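Local coordinates for Alpha/beta hydrolase fold protein (Ochrobactrum, PDB 4G9E) that hydrolyses N-acyl homoserine lactones, the quorum-sensing signals of many bacteria, by opening their lactone ring, and is seen here with N-butanoyl homoserine bound, at residues 39-42 with 43-47; 167-171 with 172-176; 247-250 with 251-254; 256-259 with 260-264. One frame throughout, in Å; residues are numbered along the deposited sequence. Where two conformers were deposited one is given.

Contact 1: 39-42 with 43-47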
loop_
_atom_site.group_PDB
_atom_site.type_symbol
_atom_site.label_atom_id
_atom_site.label_comp_id
_atom_site.label_asym_id
_atom_site.label_seq_id
_atom_site.Cartn_x
_atom_site.Cartn_y
_atom_site.Cartn_z
ATOM N N ILE A 39 6.407 -3.769 8.225
ATOM C CA ILE A 39 5.218 -3.303 8.943
ATOM C C ILE A 39 4.099 -4.345 8.906
ATOM O O ILE A 39 3.190 -4.329 9.735
ATOM C CB ILE A 39 4.711 -1.940 8.367
ATOM C CG1 ILE A 39 3.886 -1.162 9.400
ATOM C CG2 ILE A 39 3.922 -2.136 7.084
ATOM C CD1 ILE A 39 4.689 -0.616 10.557
ATOM N N PHE A 40 4.176 -5.261 7.945
ATOM C CA PHE A 40 3.148 -6.283 7.763
ATOM C C PHE A 40 3.442 -7.573 8.524
ATOM O O PHE A 40 2.869 -8.624 8.234
ATOM C CB PHE A 40 2.945 -6.569 6.275
ATOM C CG PHE A 40 2.480 -5.370 5.500
ATOM C CD1 PHE A 40 1.364 -4.655 5.909
ATOM C CD2 PHE A 40 3.160 -4.947 4.366
ATOM C CE1 PHE A 40 0.923 -3.550 5.203
ATOM C CE2 PHE A 40 2.725 -3.840 3.655
ATOM C CZ PHE A 40 1.609 -3.140 4.067
ATOM N N ALA A 41 4.318 -7.487 9.517
ATOM C CA ALA A 41 4.584 -8.618 10.404
ATOM C C ALA A 41 3.327 -9.388 10.842
ATOM O O ALA A 41 3.339 -10.614 10.859
ATOM C CB ALA A 41 5.380 -8.155 11.623
ATOM N N PRO A 42 2.242 -8.684 11.223
ATOM C CA PRO A 42 1.080 -9.463 11.689
ATOM C C PRO A 42 0.523 -10.410 10.624
ATOM O O PRO A 42 0.053 -11.499 10.951
ATOM C CB PRO A 42 0.047 -8.385 12.034
ATOM C CG PRO A 42 0.861 -7.170 12.344
ATOM C CD PRO A 42 2.046 -7.237 11.413
ATOM N N GLN A 43 0.572 -9.988 9.365
ATOM C CA GLN A 43 0.102 -10.811 8.263
ATOM C C GLN A 43 1.154 -11.829 7.849
ATOM O O GLN A 43 0.838 -13.003 7.673
ATOM C CB GLN A 43 -0.327 -9.941 7.083
ATOM C CG GLN A 43 -1.632 -9.200 7.330
ATOM C CD GLN A 43 -1.494 -8.081 8.343
ATOM O OE1 GLN A 43 -0.546 -7.302 8.285
ATOM N NE2 GLN A 43 -2.437 -7.999 9.276
ATOM N N LEU A 44 2.403 -11.392 7.710
ATOM C CA LEU A 44 3.486 -12.300 7.344
ATOM C C LEU A 44 3.583 -13.494 8.282
ATOM O O LEU A 44 3.743 -14.624 7.838
ATOM C CB LEU A 44 4.826 -11.564 7.336
ATOM C CG LEU A 44 5.096 -10.651 6.138
ATOM C CD1 LEU A 44 6.150 -9.609 6.481
ATOM C CD2 LEU A 44 5.514 -11.468 4.919
ATOM N N GLU A 45 3.498 -13.224 9.579
ATOM C CA GLU A 45 3.774 -14.222 10.607
ATOM C C GLU A 45 2.522 -14.884 11.177
ATOM O O GLU A 45 2.616 -15.864 11.915
ATOM C CB GLU A 45 4.561 -13.580 11.749
ATOM C CG GLU A 45 5.877 -12.960 11.324
ATOM C CD GLU A 45 6.557 -12.220 12.460
ATOM O OE1 GLU A 45 6.059 -12.300 13.604
ATOM O OE2 GLU A 45 7.584 -11.555 12.203
ATOM N N GLY A 46 1.357 -14.343 10.845
ATOM C CA GLY A 46 0.101 -14.845 11.372
ATOM C C GLY A 46 -0.654 -15.750 10.422
ATOM O O GLY A 46 -0.080 -16.320 9.493
ATOM N N GLU A 47 -1.952 -15.847 10.662
ATOM C CA GLU A 47 -2.784 -16.804 9.939
ATOM C C GLU A 47 -2.791 -16.528 8.408
ATOM O O GLU A 47 -2.863 -17.445 7.612
ATOM C CB GLU A 47 -4.213 -16.790 10.502
ATOM C CG GLU A 47 -4.276 -17.585 11.787
ATOM C CD GLU A 47 -3.511 -18.920 11.730
ATOM O OE1 GLU A 47 -2.488 -19.011 12.448
ATOM O OE2 GLU A 47 -3.921 -19.928 11.051
#

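Contact 2: 167-171 with 172-176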
loop_
_atom_site.group_PDB
_atom_site.type_symbol
_atom_site.label_atom_id
_atom_site.label_comp_id
_atom_site.label_asym_id
_atom_site.label_seq_id
_atom_site.Cartn_x
_atom_site.Cartn_y
_atom_site.Cartn_z
ATOM N N GLU A 167 -1.473 2.825 17.154
ATOM C CA GLU A 167 -1.160 2.001 18.317
ATOM C C GLU A 167 -1.060 0.537 17.929
ATOM O O GLU A 167 -1.920 0.032 17.216
ATOM C CB GLU A 167 -2.256 2.138 19.374
ATOM C CG GLU A 167 -2.442 3.533 19.923
ATOM C CD GLU A 167 -1.228 4.035 20.676
ATOM O OE1 GLU A 167 -0.361 3.213 21.050
ATOM O OE2 GLU A 167 -1.145 5.260 20.897
ATOM N N PRO A 168 -0.045 -0.177 18.432
ATOM C CA PRO A 168 0.973 0.242 19.395
ATOM C C PRO A 168 2.201 0.813 18.711
ATOM O O PRO A 168 2.592 0.366 17.650
ATOM C CB PRO A 168 1.352 -1.078 20.067
ATOM C CG PRO A 168 1.194 -2.082 18.986
ATOM C CD PRO A 168 0.003 -1.630 18.192
ATOM N N PHE A 169 2.822 1.801 19.331
ATOM C CA PHE A 169 4.049 2.334 18.783
ATOM C C PHE A 169 5.269 1.625 19.340
ATOM O O PHE A 169 5.256 1.139 20.463
ATOM C CB PHE A 169 4.161 3.825 19.045
ATOM C CG PHE A 169 5.159 4.490 18.166
ATOM C CD1 PHE A 169 4.896 4.644 16.819
ATOM C CD2 PHE A 169 6.372 4.919 18.666
ATOM C CE1 PHE A 169 5.815 5.238 15.987
ATOM C CE2 PHE A 169 7.303 5.519 17.837
ATOM C CZ PHE A 169 7.022 5.679 16.497
ATOM N N GLU A 170 6.306 1.527 18.531
ATOM C CA GLU A 170 7.561 1.126 19.097
ATOM C C GLU A 170 8.732 1.734 18.352
ATOM O O GLU A 170 8.571 2.218 17.223
ATOM C CB GLU A 170 7.768 -0.347 19.094
ATOM C CG GLU A 170 7.539 -1.017 17.793
ATOM C CD GLU A 170 7.704 -2.506 17.944
ATOM O OE1 GLU A 170 8.785 -2.904 18.278
ATOM O OE2 GLU A 170 6.758 -3.264 17.811
ATOM N N ALA A 171 9.914 1.637 18.950
ATOM C CA ALA A 171 11.086 2.355 18.474
ATOM C C ALA A 171 11.519 1.953 17.073
ATOM O O ALA A 171 12.026 2.783 16.329
ATOM C CB ALA A 171 12.240 2.190 19.454
ATOM N N SER A 172 11.318 0.691 16.708
ATOM C CA SER A 172 11.727 0.219 15.388
ATOM C C SER A 172 11.049 1.005 14.268
ATOM O O SER A 172 11.579 1.107 13.161
ATOM C CB SER A 172 11.436 -1.275 15.232
ATOM O OG SER A 172 10.048 -1.536 15.323
ATOM N N LEU A 173 9.875 1.557 14.559
ATOM C CA LEU A 173 9.147 2.348 13.575
ATOM C C LEU A 173 9.866 3.655 13.260
ATOM O O LEU A 173 9.836 4.124 12.118
ATOM C CB LEU A 173 7.723 2.624 14.052
ATOM C CG LEU A 173 6.869 1.391 14.346
ATOM C CD1 LEU A 173 5.508 1.837 14.827
ATOM C CD2 LEU A 173 6.747 0.507 13.117
ATOM N N LEU A 174 10.510 4.244 14.265
ATOM C CA LEU A 174 11.320 5.436 14.039
ATOM C C LEU A 174 12.461 5.123 13.086
ATOM O O LEU A 174 12.797 5.936 12.231
ATOM C CB LEU A 174 11.890 5.963 15.352
ATOM C CG LEU A 174 10.893 6.347 16.444
ATOM C CD1 LEU A 174 11.627 6.675 17.733
ATOM C CD2 LEU A 174 10.011 7.512 16.006
ATOM N N ASP A 175 13.067 3.950 13.242
ATOM C CA ASP A 175 14.177 3.544 12.389
ATOM C C ASP A 175 13.736 3.429 10.937
ATOM O O ASP A 175 14.443 3.861 10.024
ATOM C CB ASP A 175 14.756 2.208 12.853
ATOM C CG ASP A 175 15.292 2.258 14.268
ATOM O OD1 ASP A 175 15.700 3.350 14.721
ATOM O OD2 ASP A 175 15.309 1.199 14.925
ATOM N N ILE A 176 12.568 2.837 10.726
ATOM C CA ILE A 176 12.034 2.681 9.380
ATOM C C ILE A 176 11.820 4.046 8.724
ATOM O O ILE A 176 12.291 4.292 7.612
ATOM C CB ILE A 176 10.721 1.870 9.388
ATOM C CG1 ILE A 176 10.988 0.435 9.847
ATOM C CG2 ILE A 176 10.097 1.873 8.009
ATOM C CD1 ILE A 176 9.734 -0.378 10.138
HETATM O O HOH W 1 11.166 -1.697 18.554
#

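Contact 3: 247-250 with 251-254. With C4L (N-butanoyl-L-homoserine), chain C.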
loop_
_atom_site.group_PDB
_atom_site.type_symbol
_atom_site.label_atom_id
_atom_site.label_comp_id
_atom_site.label_asym_id
_atom_site.label_seq_id
_atom_site.Cartn_x
_atom_site.Cartn_y
_atom_site.Cartn_z
ATOM N N GLY A 247 -7.079 3.412 13.189
ATOM C CA GLY A 247 -6.859 4.602 12.391
ATOM C C GLY A 247 -6.305 4.269 11.021
ATOM O O GLY A 247 -6.957 3.604 10.213
ATOM N N HIS A 248 -5.088 4.731 10.760
ATOM C CA HIS A 248 -4.488 4.606 9.439
ATOM C C HIS A 248 -3.966 3.205 9.121
ATOM O O HIS A 248 -3.743 2.899 7.954
ATOM C CB HIS A 248 -3.329 5.591 9.317
ATOM C CG HIS A 248 -2.840 5.812 7.917
ATOM N ND1 HIS A 248 -3.677 6.127 6.863
ATOM C CD2 HIS A 248 -1.583 5.832 7.416
ATOM C CE1 HIS A 248 -2.953 6.318 5.771
ATOM N NE2 HIS A 248 -1.681 6.146 6.080
ATOM N N ALA A 249 -3.742 2.377 10.139
ATOM C CA ALA A 249 -3.053 1.108 9.936
ATOM C C ALA A 249 -3.798 -0.045 10.608
ATOM O O ALA A 249 -3.256 -0.710 11.497
ATOM C CB ALA A 249 -1.632 1.184 10.456
ATOM N N PRO A 250 -5.041 -0.310 10.180
ATOM C CA PRO A 250 -5.834 -1.326 10.883
ATOM C C PRO A 250 -5.217 -2.726 10.851
ATOM O O PRO A 250 -5.527 -3.530 11.724
ATOM C CB PRO A 250 -7.180 -1.296 10.156
ATOM C CG PRO A 250 -6.884 -0.638 8.818
ATOM C CD PRO A 250 -5.816 0.368 9.129
ATOM N N PHE A 251 -4.380 -3.018 9.860
ATOM C CA PHE A 251 -3.721 -4.316 9.770
ATOM C C PHE A 251 -2.797 -4.591 10.961
ATOM O O PHE A 251 -2.504 -5.748 11.251
ATOM C CB PHE A 251 -2.953 -4.429 8.450
ATOM C CG PHE A 251 -1.917 -3.364 8.291
ATOM C CD1 PHE A 251 -0.657 -3.539 8.839
ATOM C CD2 PHE A 251 -2.212 -2.160 7.659
ATOM C CE1 PHE A 251 0.296 -2.547 8.748
ATOM C CE2 PHE A 251 -1.263 -1.157 7.580
ATOM C CZ PHE A 251 -0.007 -1.353 8.120
ATOM N N ARG A 252 -2.337 -3.542 11.649
ATOM C CA ARG A 252 -1.548 -3.727 12.870
ATOM C C ARG A 252 -2.283 -3.263 14.135
ATOM O O ARG A 252 -2.018 -3.765 15.226
ATOM C CB ARG A 252 -0.164 -3.068 12.768
ATOM C CG ARG A 252 -0.179 -1.546 12.672
ATOM C CD ARG A 252 1.216 -0.940 12.394
ATOM N NE ARG A 252 2.198 -1.383 13.380
ATOM C CZ ARG A 252 2.326 -0.857 14.595
ATOM N NH1 ARG A 252 1.566 0.172 14.955
ATOM N NH2 ARG A 252 3.214 -1.359 15.449
ATOM N N GLU A 253 -3.202 -2.312 13.986
ATOM C CA GLU A 253 -3.961 -1.775 15.111
ATOM C C GLU A 253 -5.069 -2.731 15.546
ATOM O O GLU A 253 -5.396 -2.824 16.732
ATOM C CB GLU A 253 -4.566 -0.418 14.734
ATOM C CG GLU A 253 -3.545 0.690 14.493
ATOM C CD GLU A 253 -4.158 1.939 13.872
ATOM O OE1 GLU A 253 -4.779 1.845 12.797
ATOM O OE2 GLU A 253 -4.014 3.027 14.462
ATOM N N ALA A 254 -5.651 -3.426 14.574
ATOM C CA ALA A 254 -6.745 -4.352 14.817
ATOM C C ALA A 254 -6.580 -5.574 13.926
ATOM O O ALA A 254 -7.396 -5.815 13.033
ATOM C CB ALA A 254 -8.064 -3.675 14.531
HETATM O O1 C4L C . 0.756 6.595 4.790
HETATM C C4 C4L C . 0.927 7.002 3.616
HETATM O O2 C4L C . 1.405 6.291 2.704
HETATM C C3 C4L C . 0.567 8.428 3.271
HETATM C C2 C4L C . -0.514 8.977 4.212
HETATM C C1 C4L C . -0.554 10.497 4.220
HETATM O O3 C4L C . 0.598 11.016 4.903
HETATM N N1 C4L C . 0.076 8.563 1.895
HETATM C C5 C4L C . 0.816 9.096 0.918
HETATM O O4 C4L C . 1.949 9.529 1.089
HETATM C C6 C4L C . 0.182 9.170 -0.452
HETATM C C7 C4L C . 0.383 10.568 -1.027
HETATM C C8 C4L C . -0.341 11.640 -0.221
#

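Contact 4: 256-259 with 260-264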
loop_
_atom_site.group_PDB
_atom_site.type_symbol
_atom_site.label_atom_id
_atom_site.label_comp_id
_atom_site.label_asym_id
_atom_site.label_seq_id
_atom_site.Cartn_x
_atom_site.Cartn_y
_atom_site.Cartn_z
ATOM N N ALA A 256 -6.949 -8.895 14.000
ATOM C CA ALA A 256 -7.960 -9.929 13.823
ATOM C C ALA A 256 -9.116 -9.443 12.958
ATOM O O ALA A 256 -9.576 -10.168 12.071
ATOM C CB ALA A 256 -8.468 -10.408 15.165
ATOM N N GLU A 257 -9.599 -8.233 13.218
ATOM C CA GLU A 257 -10.702 -7.695 12.431
ATOM C C GLU A 257 -10.279 -7.400 10.993
ATOM O O GLU A 257 -11.002 -7.707 10.039
ATOM C CB GLU A 257 -11.293 -6.449 13.085
ATOM C CG GLU A 257 -12.558 -5.974 12.401
ATOM C CD GLU A 257 -13.384 -5.048 13.262
ATOM O OE1 GLU A 257 -14.294 -4.397 12.714
ATOM O OE2 GLU A 257 -13.129 -4.975 14.480
ATOM N N PHE A 258 -9.102 -6.810 10.830
ATOM C CA PHE A 258 -8.587 -6.553 9.495
ATOM C C PHE A 258 -8.397 -7.865 8.724
ATOM O O PHE A 258 -8.773 -7.975 7.556
ATOM C CB PHE A 258 -7.270 -5.784 9.564
ATOM C CG PHE A 258 -6.598 -5.651 8.225
ATOM C CD1 PHE A 258 -6.949 -4.639 7.346
ATOM C CD2 PHE A 258 -5.657 -6.586 7.821
ATOM C CE1 PHE A 258 -6.346 -4.554 6.094
ATOM C CE2 PHE A 258 -5.061 -6.517 6.584
ATOM C CZ PHE A 258 -5.399 -5.499 5.721
ATOM N N ASP A 259 -7.807 -8.855 9.386
ATOM C CA ASP A 259 -7.520 -10.130 8.744
ATOM C C ASP A 259 -8.794 -10.838 8.305
ATOM O O ASP A 259 -8.770 -11.584 7.331
ATOM C CB ASP A 259 -6.720 -11.058 9.663
ATOM C CG ASP A 259 -5.264 -10.652 9.808
ATOM O OD1 ASP A 259 -4.783 -9.783 9.052
ATOM O OD2 ASP A 259 -4.589 -11.241 10.685
ATOM N N ALA A 260 -9.899 -10.635 9.019
ATOM C CA ALA A 260 -11.172 -11.202 8.578
ATOM C C ALA A 260 -11.519 -10.686 7.179
ATOM O O ALA A 260 -11.906 -11.459 6.299
ATOM C CB ALA A 260 -12.284 -10.874 9.570
ATOM N N TYR A 261 -11.394 -9.382 6.975
ATOM C CA TYR A 261 -11.644 -8.818 5.653
ATOM C C TYR A 261 -10.640 -9.318 4.615
ATOM O O TYR A 261 -11.021 -9.708 3.515
ATOM C CB TYR A 261 -11.599 -7.291 5.689
ATOM C CG TYR A 261 -12.772 -6.654 6.379
ATOM C CD1 TYR A 261 -14.020 -6.604 5.774
ATOM C CD2 TYR A 261 -12.631 -6.085 7.636
ATOM C CE1 TYR A 261 -15.100 -6.012 6.408
ATOM C CE2 TYR A 261 -13.703 -5.486 8.271
ATOM C CZ TYR A 261 -14.932 -5.451 7.650
ATOM O OH TYR A 261 -16.005 -4.864 8.277
ATOM N N LEU A 262 -9.353 -9.271 4.946
ATOM C CA LEU A 262 -8.331 -9.639 3.984
ATOM C C LEU A 262 -8.456 -11.107 3.588
ATOM O O LEU A 262 -8.386 -11.434 2.407
ATOM C CB LEU A 262 -6.942 -9.327 4.540
ATOM C CG LEU A 262 -5.770 -9.688 3.627
ATOM C CD1 LEU A 262 -5.893 -9.016 2.260
ATOM C CD2 LEU A 262 -4.448 -9.348 4.304
ATOM N N ALA A 263 -8.631 -11.988 4.570
ATOM C CA ALA A 263 -8.785 -13.407 4.274
ATOM C C ALA A 263 -10.004 -13.670 3.395
ATOM O O ALA A 263 -9.949 -14.478 2.461
ATOM C CB ALA A 263 -8.873 -14.219 5.563
ATOM N N ARG A 264 -11.117 -13.018 3.708
ATOM C CA ARG A 264 -12.336 -13.228 2.943
ATOM C C ARG A 264 -12.154 -12.733 1.510
ATOM O O ARG A 264 -12.579 -13.387 0.561
ATOM C CB ARG A 264 -13.541 -12.569 3.616
ATOM C CG ARG A 264 -14.871 -12.982 3.013
ATOM C CD ARG A 264 -16.031 -12.559 3.891
ATOM N NE ARG A 264 -16.246 -11.115 3.987
ATOM C CZ ARG A 264 -16.082 -10.396 5.096
ATOM N NH1 ARG A 264 -16.363 -9.102 5.088
ATOM N NH2 ARG A 264 -15.643 -10.961 6.212
HETATM O O HOH W 2 -15.795 -3.700 10.523
#

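Contact 1: 39-42 with 43-47
The carbonyl of Phe40, the N-cap residue, takes the amide of Leu44 in a nearly straight bond (N to O 2.9 Å, 176° at the hydrogen), and, one residue on, Ala41 O takes Glu45 N. This is the short helix 41-45 of the alpha/beta hydrolase fold, lying beside the central sheet; Pro42 sits in its first turn, where the backbone nitrogen needs no partner. Gln43 links this helix to two other parts of the fold. Its chain bends at the second torsion (chi2 71°), turning the amide obliquely across the proline, so that Gln43 NE2 lies 3.7 Å from Pro42 CB. From there NE2 gives its hydrogens to Asp259 OD1 and Phe251 O, which fixes the flip of the amide. Gln43 OE1 is thereby turned to the rim of the Phe40 ring, near its plane, 4.0 Å from Phe40 CD1, with the two planes 73° apart; it is buried with no polar partner. A leucine in place of Gln43 would probably leave the Asp259 carboxylate and the Phe251 carbonyl without this shared donor. Leu44 turns the other way, toward strand 52-57, and its side chain meets that of Phe40 loosely, Leu44 CD1 being 4.4 Å from Phe40 CB. On the outer side Glu45 lies extended back alongside Ala41, Glu45 CB 3.3 Å from Ala41 O and Glu45 OE2 4.1 Å from Ala41 CB.

Contact 2: 167-171 with 172-176
Phe169 CG stands opposite the backbone N (chi1 -162°), which swings the ring forward over the start of the helix, while Leu173 CG and Leu174 CG both turn back beside their own nitrogens to receive it. The two leucines take different parts of the ring. Leu174 CD2 comes up to the edge, in the ring plane, 3.5 Å from Phe169 CZ, and the two side chains cross at about a right angle. Leu173 runs past the ring in the opposite direction, its CD1 3.5 Å from Phe169 CD1. A second conformer of Phe169 was also modelled, so this packing describes one of two states. The segment includes a cis peptide between Glu167 and Pro168 and leads into helix 171-179, part of the helical cap inserted between strands 120-124 and 211-216, the usual lid position of alpha/beta hydrolases. Outside the two segments Phe169 also touches Ala161 and Arg162 of helix 154-165. The first turn closes through Leu173 N to Glu170 O at 3.0 Å, the donor lying well above the carbonyl plane; the bonds to Ala171 O are weak. On the solvent side a water gives a hydrogen to Glu170 OE1 at 2.7 Å and accepts one from Ser172 N at 3.0 Å, bridging the carboxylate to a helix-start amide. Ser172 OG adds a weak bond of 3.5 Å to Glu170 OE1.

Contact 3: 247-250 with 251-254
Glu253 and Ala249 meet where the loop after strand 241-243 runs into helix 250-253, the place where the alpha/beta hydrolase fold puts its histidine; the geometry of His248 with Ser102 and Glu219 is consistent with a catalytic triad. His248 NE2 donates in the ring plane to O1 of the bound N-butanoyl homoserine (2.8 Å, 161°), and ND1 is bonded to Glu219. Replacing His248 by an alanine removes both ring nitrogens and would probably leave the ligand carboxylate and Glu219 without these mates. Behind the ring the backbone is gripped by Glu253, in the conformer given of two: Glu253 OE1 accepts Gly247 N at 2.8 Å and Ala249 N at 2.9 Å, from opposite faces of the carboxylate plane, bridging the amides either side of the histidine. Ala249, the N-cap of helix 250-253, has its carbonyl held by two donors, Arg252 N above the carbonyl plane and Glu253 N within it. The guanidinium of Arg252 reaches away to the carbonyls of Pro168 and Cys165. Phe251 CG lies between its backbone N and carbonyl carbon (chi1 59°), laying the ring back across Ala249, with Phe251 CE2 3.7 Å from Ala249 CB.

Contact 4: 256-259 with 260-264
Tyr261 leans back over the preceding turn of helix 255-270, the long C-terminal helix packed on the alpha/beta hydrolase core. Tyr261 CB lies 3.5 Å from Phe258 O, and CG, turned beside its own nitrogen (chi1 -72°), sends the ring along the helix toward Glu257. Tyr261 CD2 is 3.3 Å from Glu257 O, Tyr261 CE2 4.3 Å from Glu257 CG, and at the tip Tyr261 OH donates to a water 2.5 Å away, lying in the ring plane. The same water gives a hydrogen to Glu257 OE1 at 2.7 Å, so the phenol and the carboxylate, four residues apart, are joined through one molecule and do not meet directly. The ring also meets His241. One residue further on, the chemistry changes: Leu262 CD2 packs obliquely on Phe258 CE2 at 3.7 Å, with Gln43 touching both side chains and Phe99 meeting the Phe258 ring edge to face. Beneath them the helix is held by Leu262 N to Phe258 O and by Ala263 N to Asp259 O at 2.8 Å. The contact thus has two faces, a water-linked polar one where the tyrosine probably helps settle the carboxylate's orientation, and an apolar one turned to the core.

Overall arrangement
Contact 3 is the most buried of the four and the one that touches the ligand; contacts 1 and 4 are partly buried helix packing, and contact 2 lies at the surface of the cap. Contacts 1, 3 and 4 interlock: the glutamine of contact 1 ties it to contacts 3 and 4, while Phe251 CB rests 3.5 Å from Phe258 CE2. Contact 2 meets contacts 1 and 3 at the side, Leu173 CD2 lying 3.5 Å from Ile39 CD1, but its nearest atoms stay about 11 Å from contact 4. Water bridges mark contacts 2 and 4, whereas contact 3 alone adds a carboxylate that takes backbone amides directly, beside the helix carbonyls that all four use.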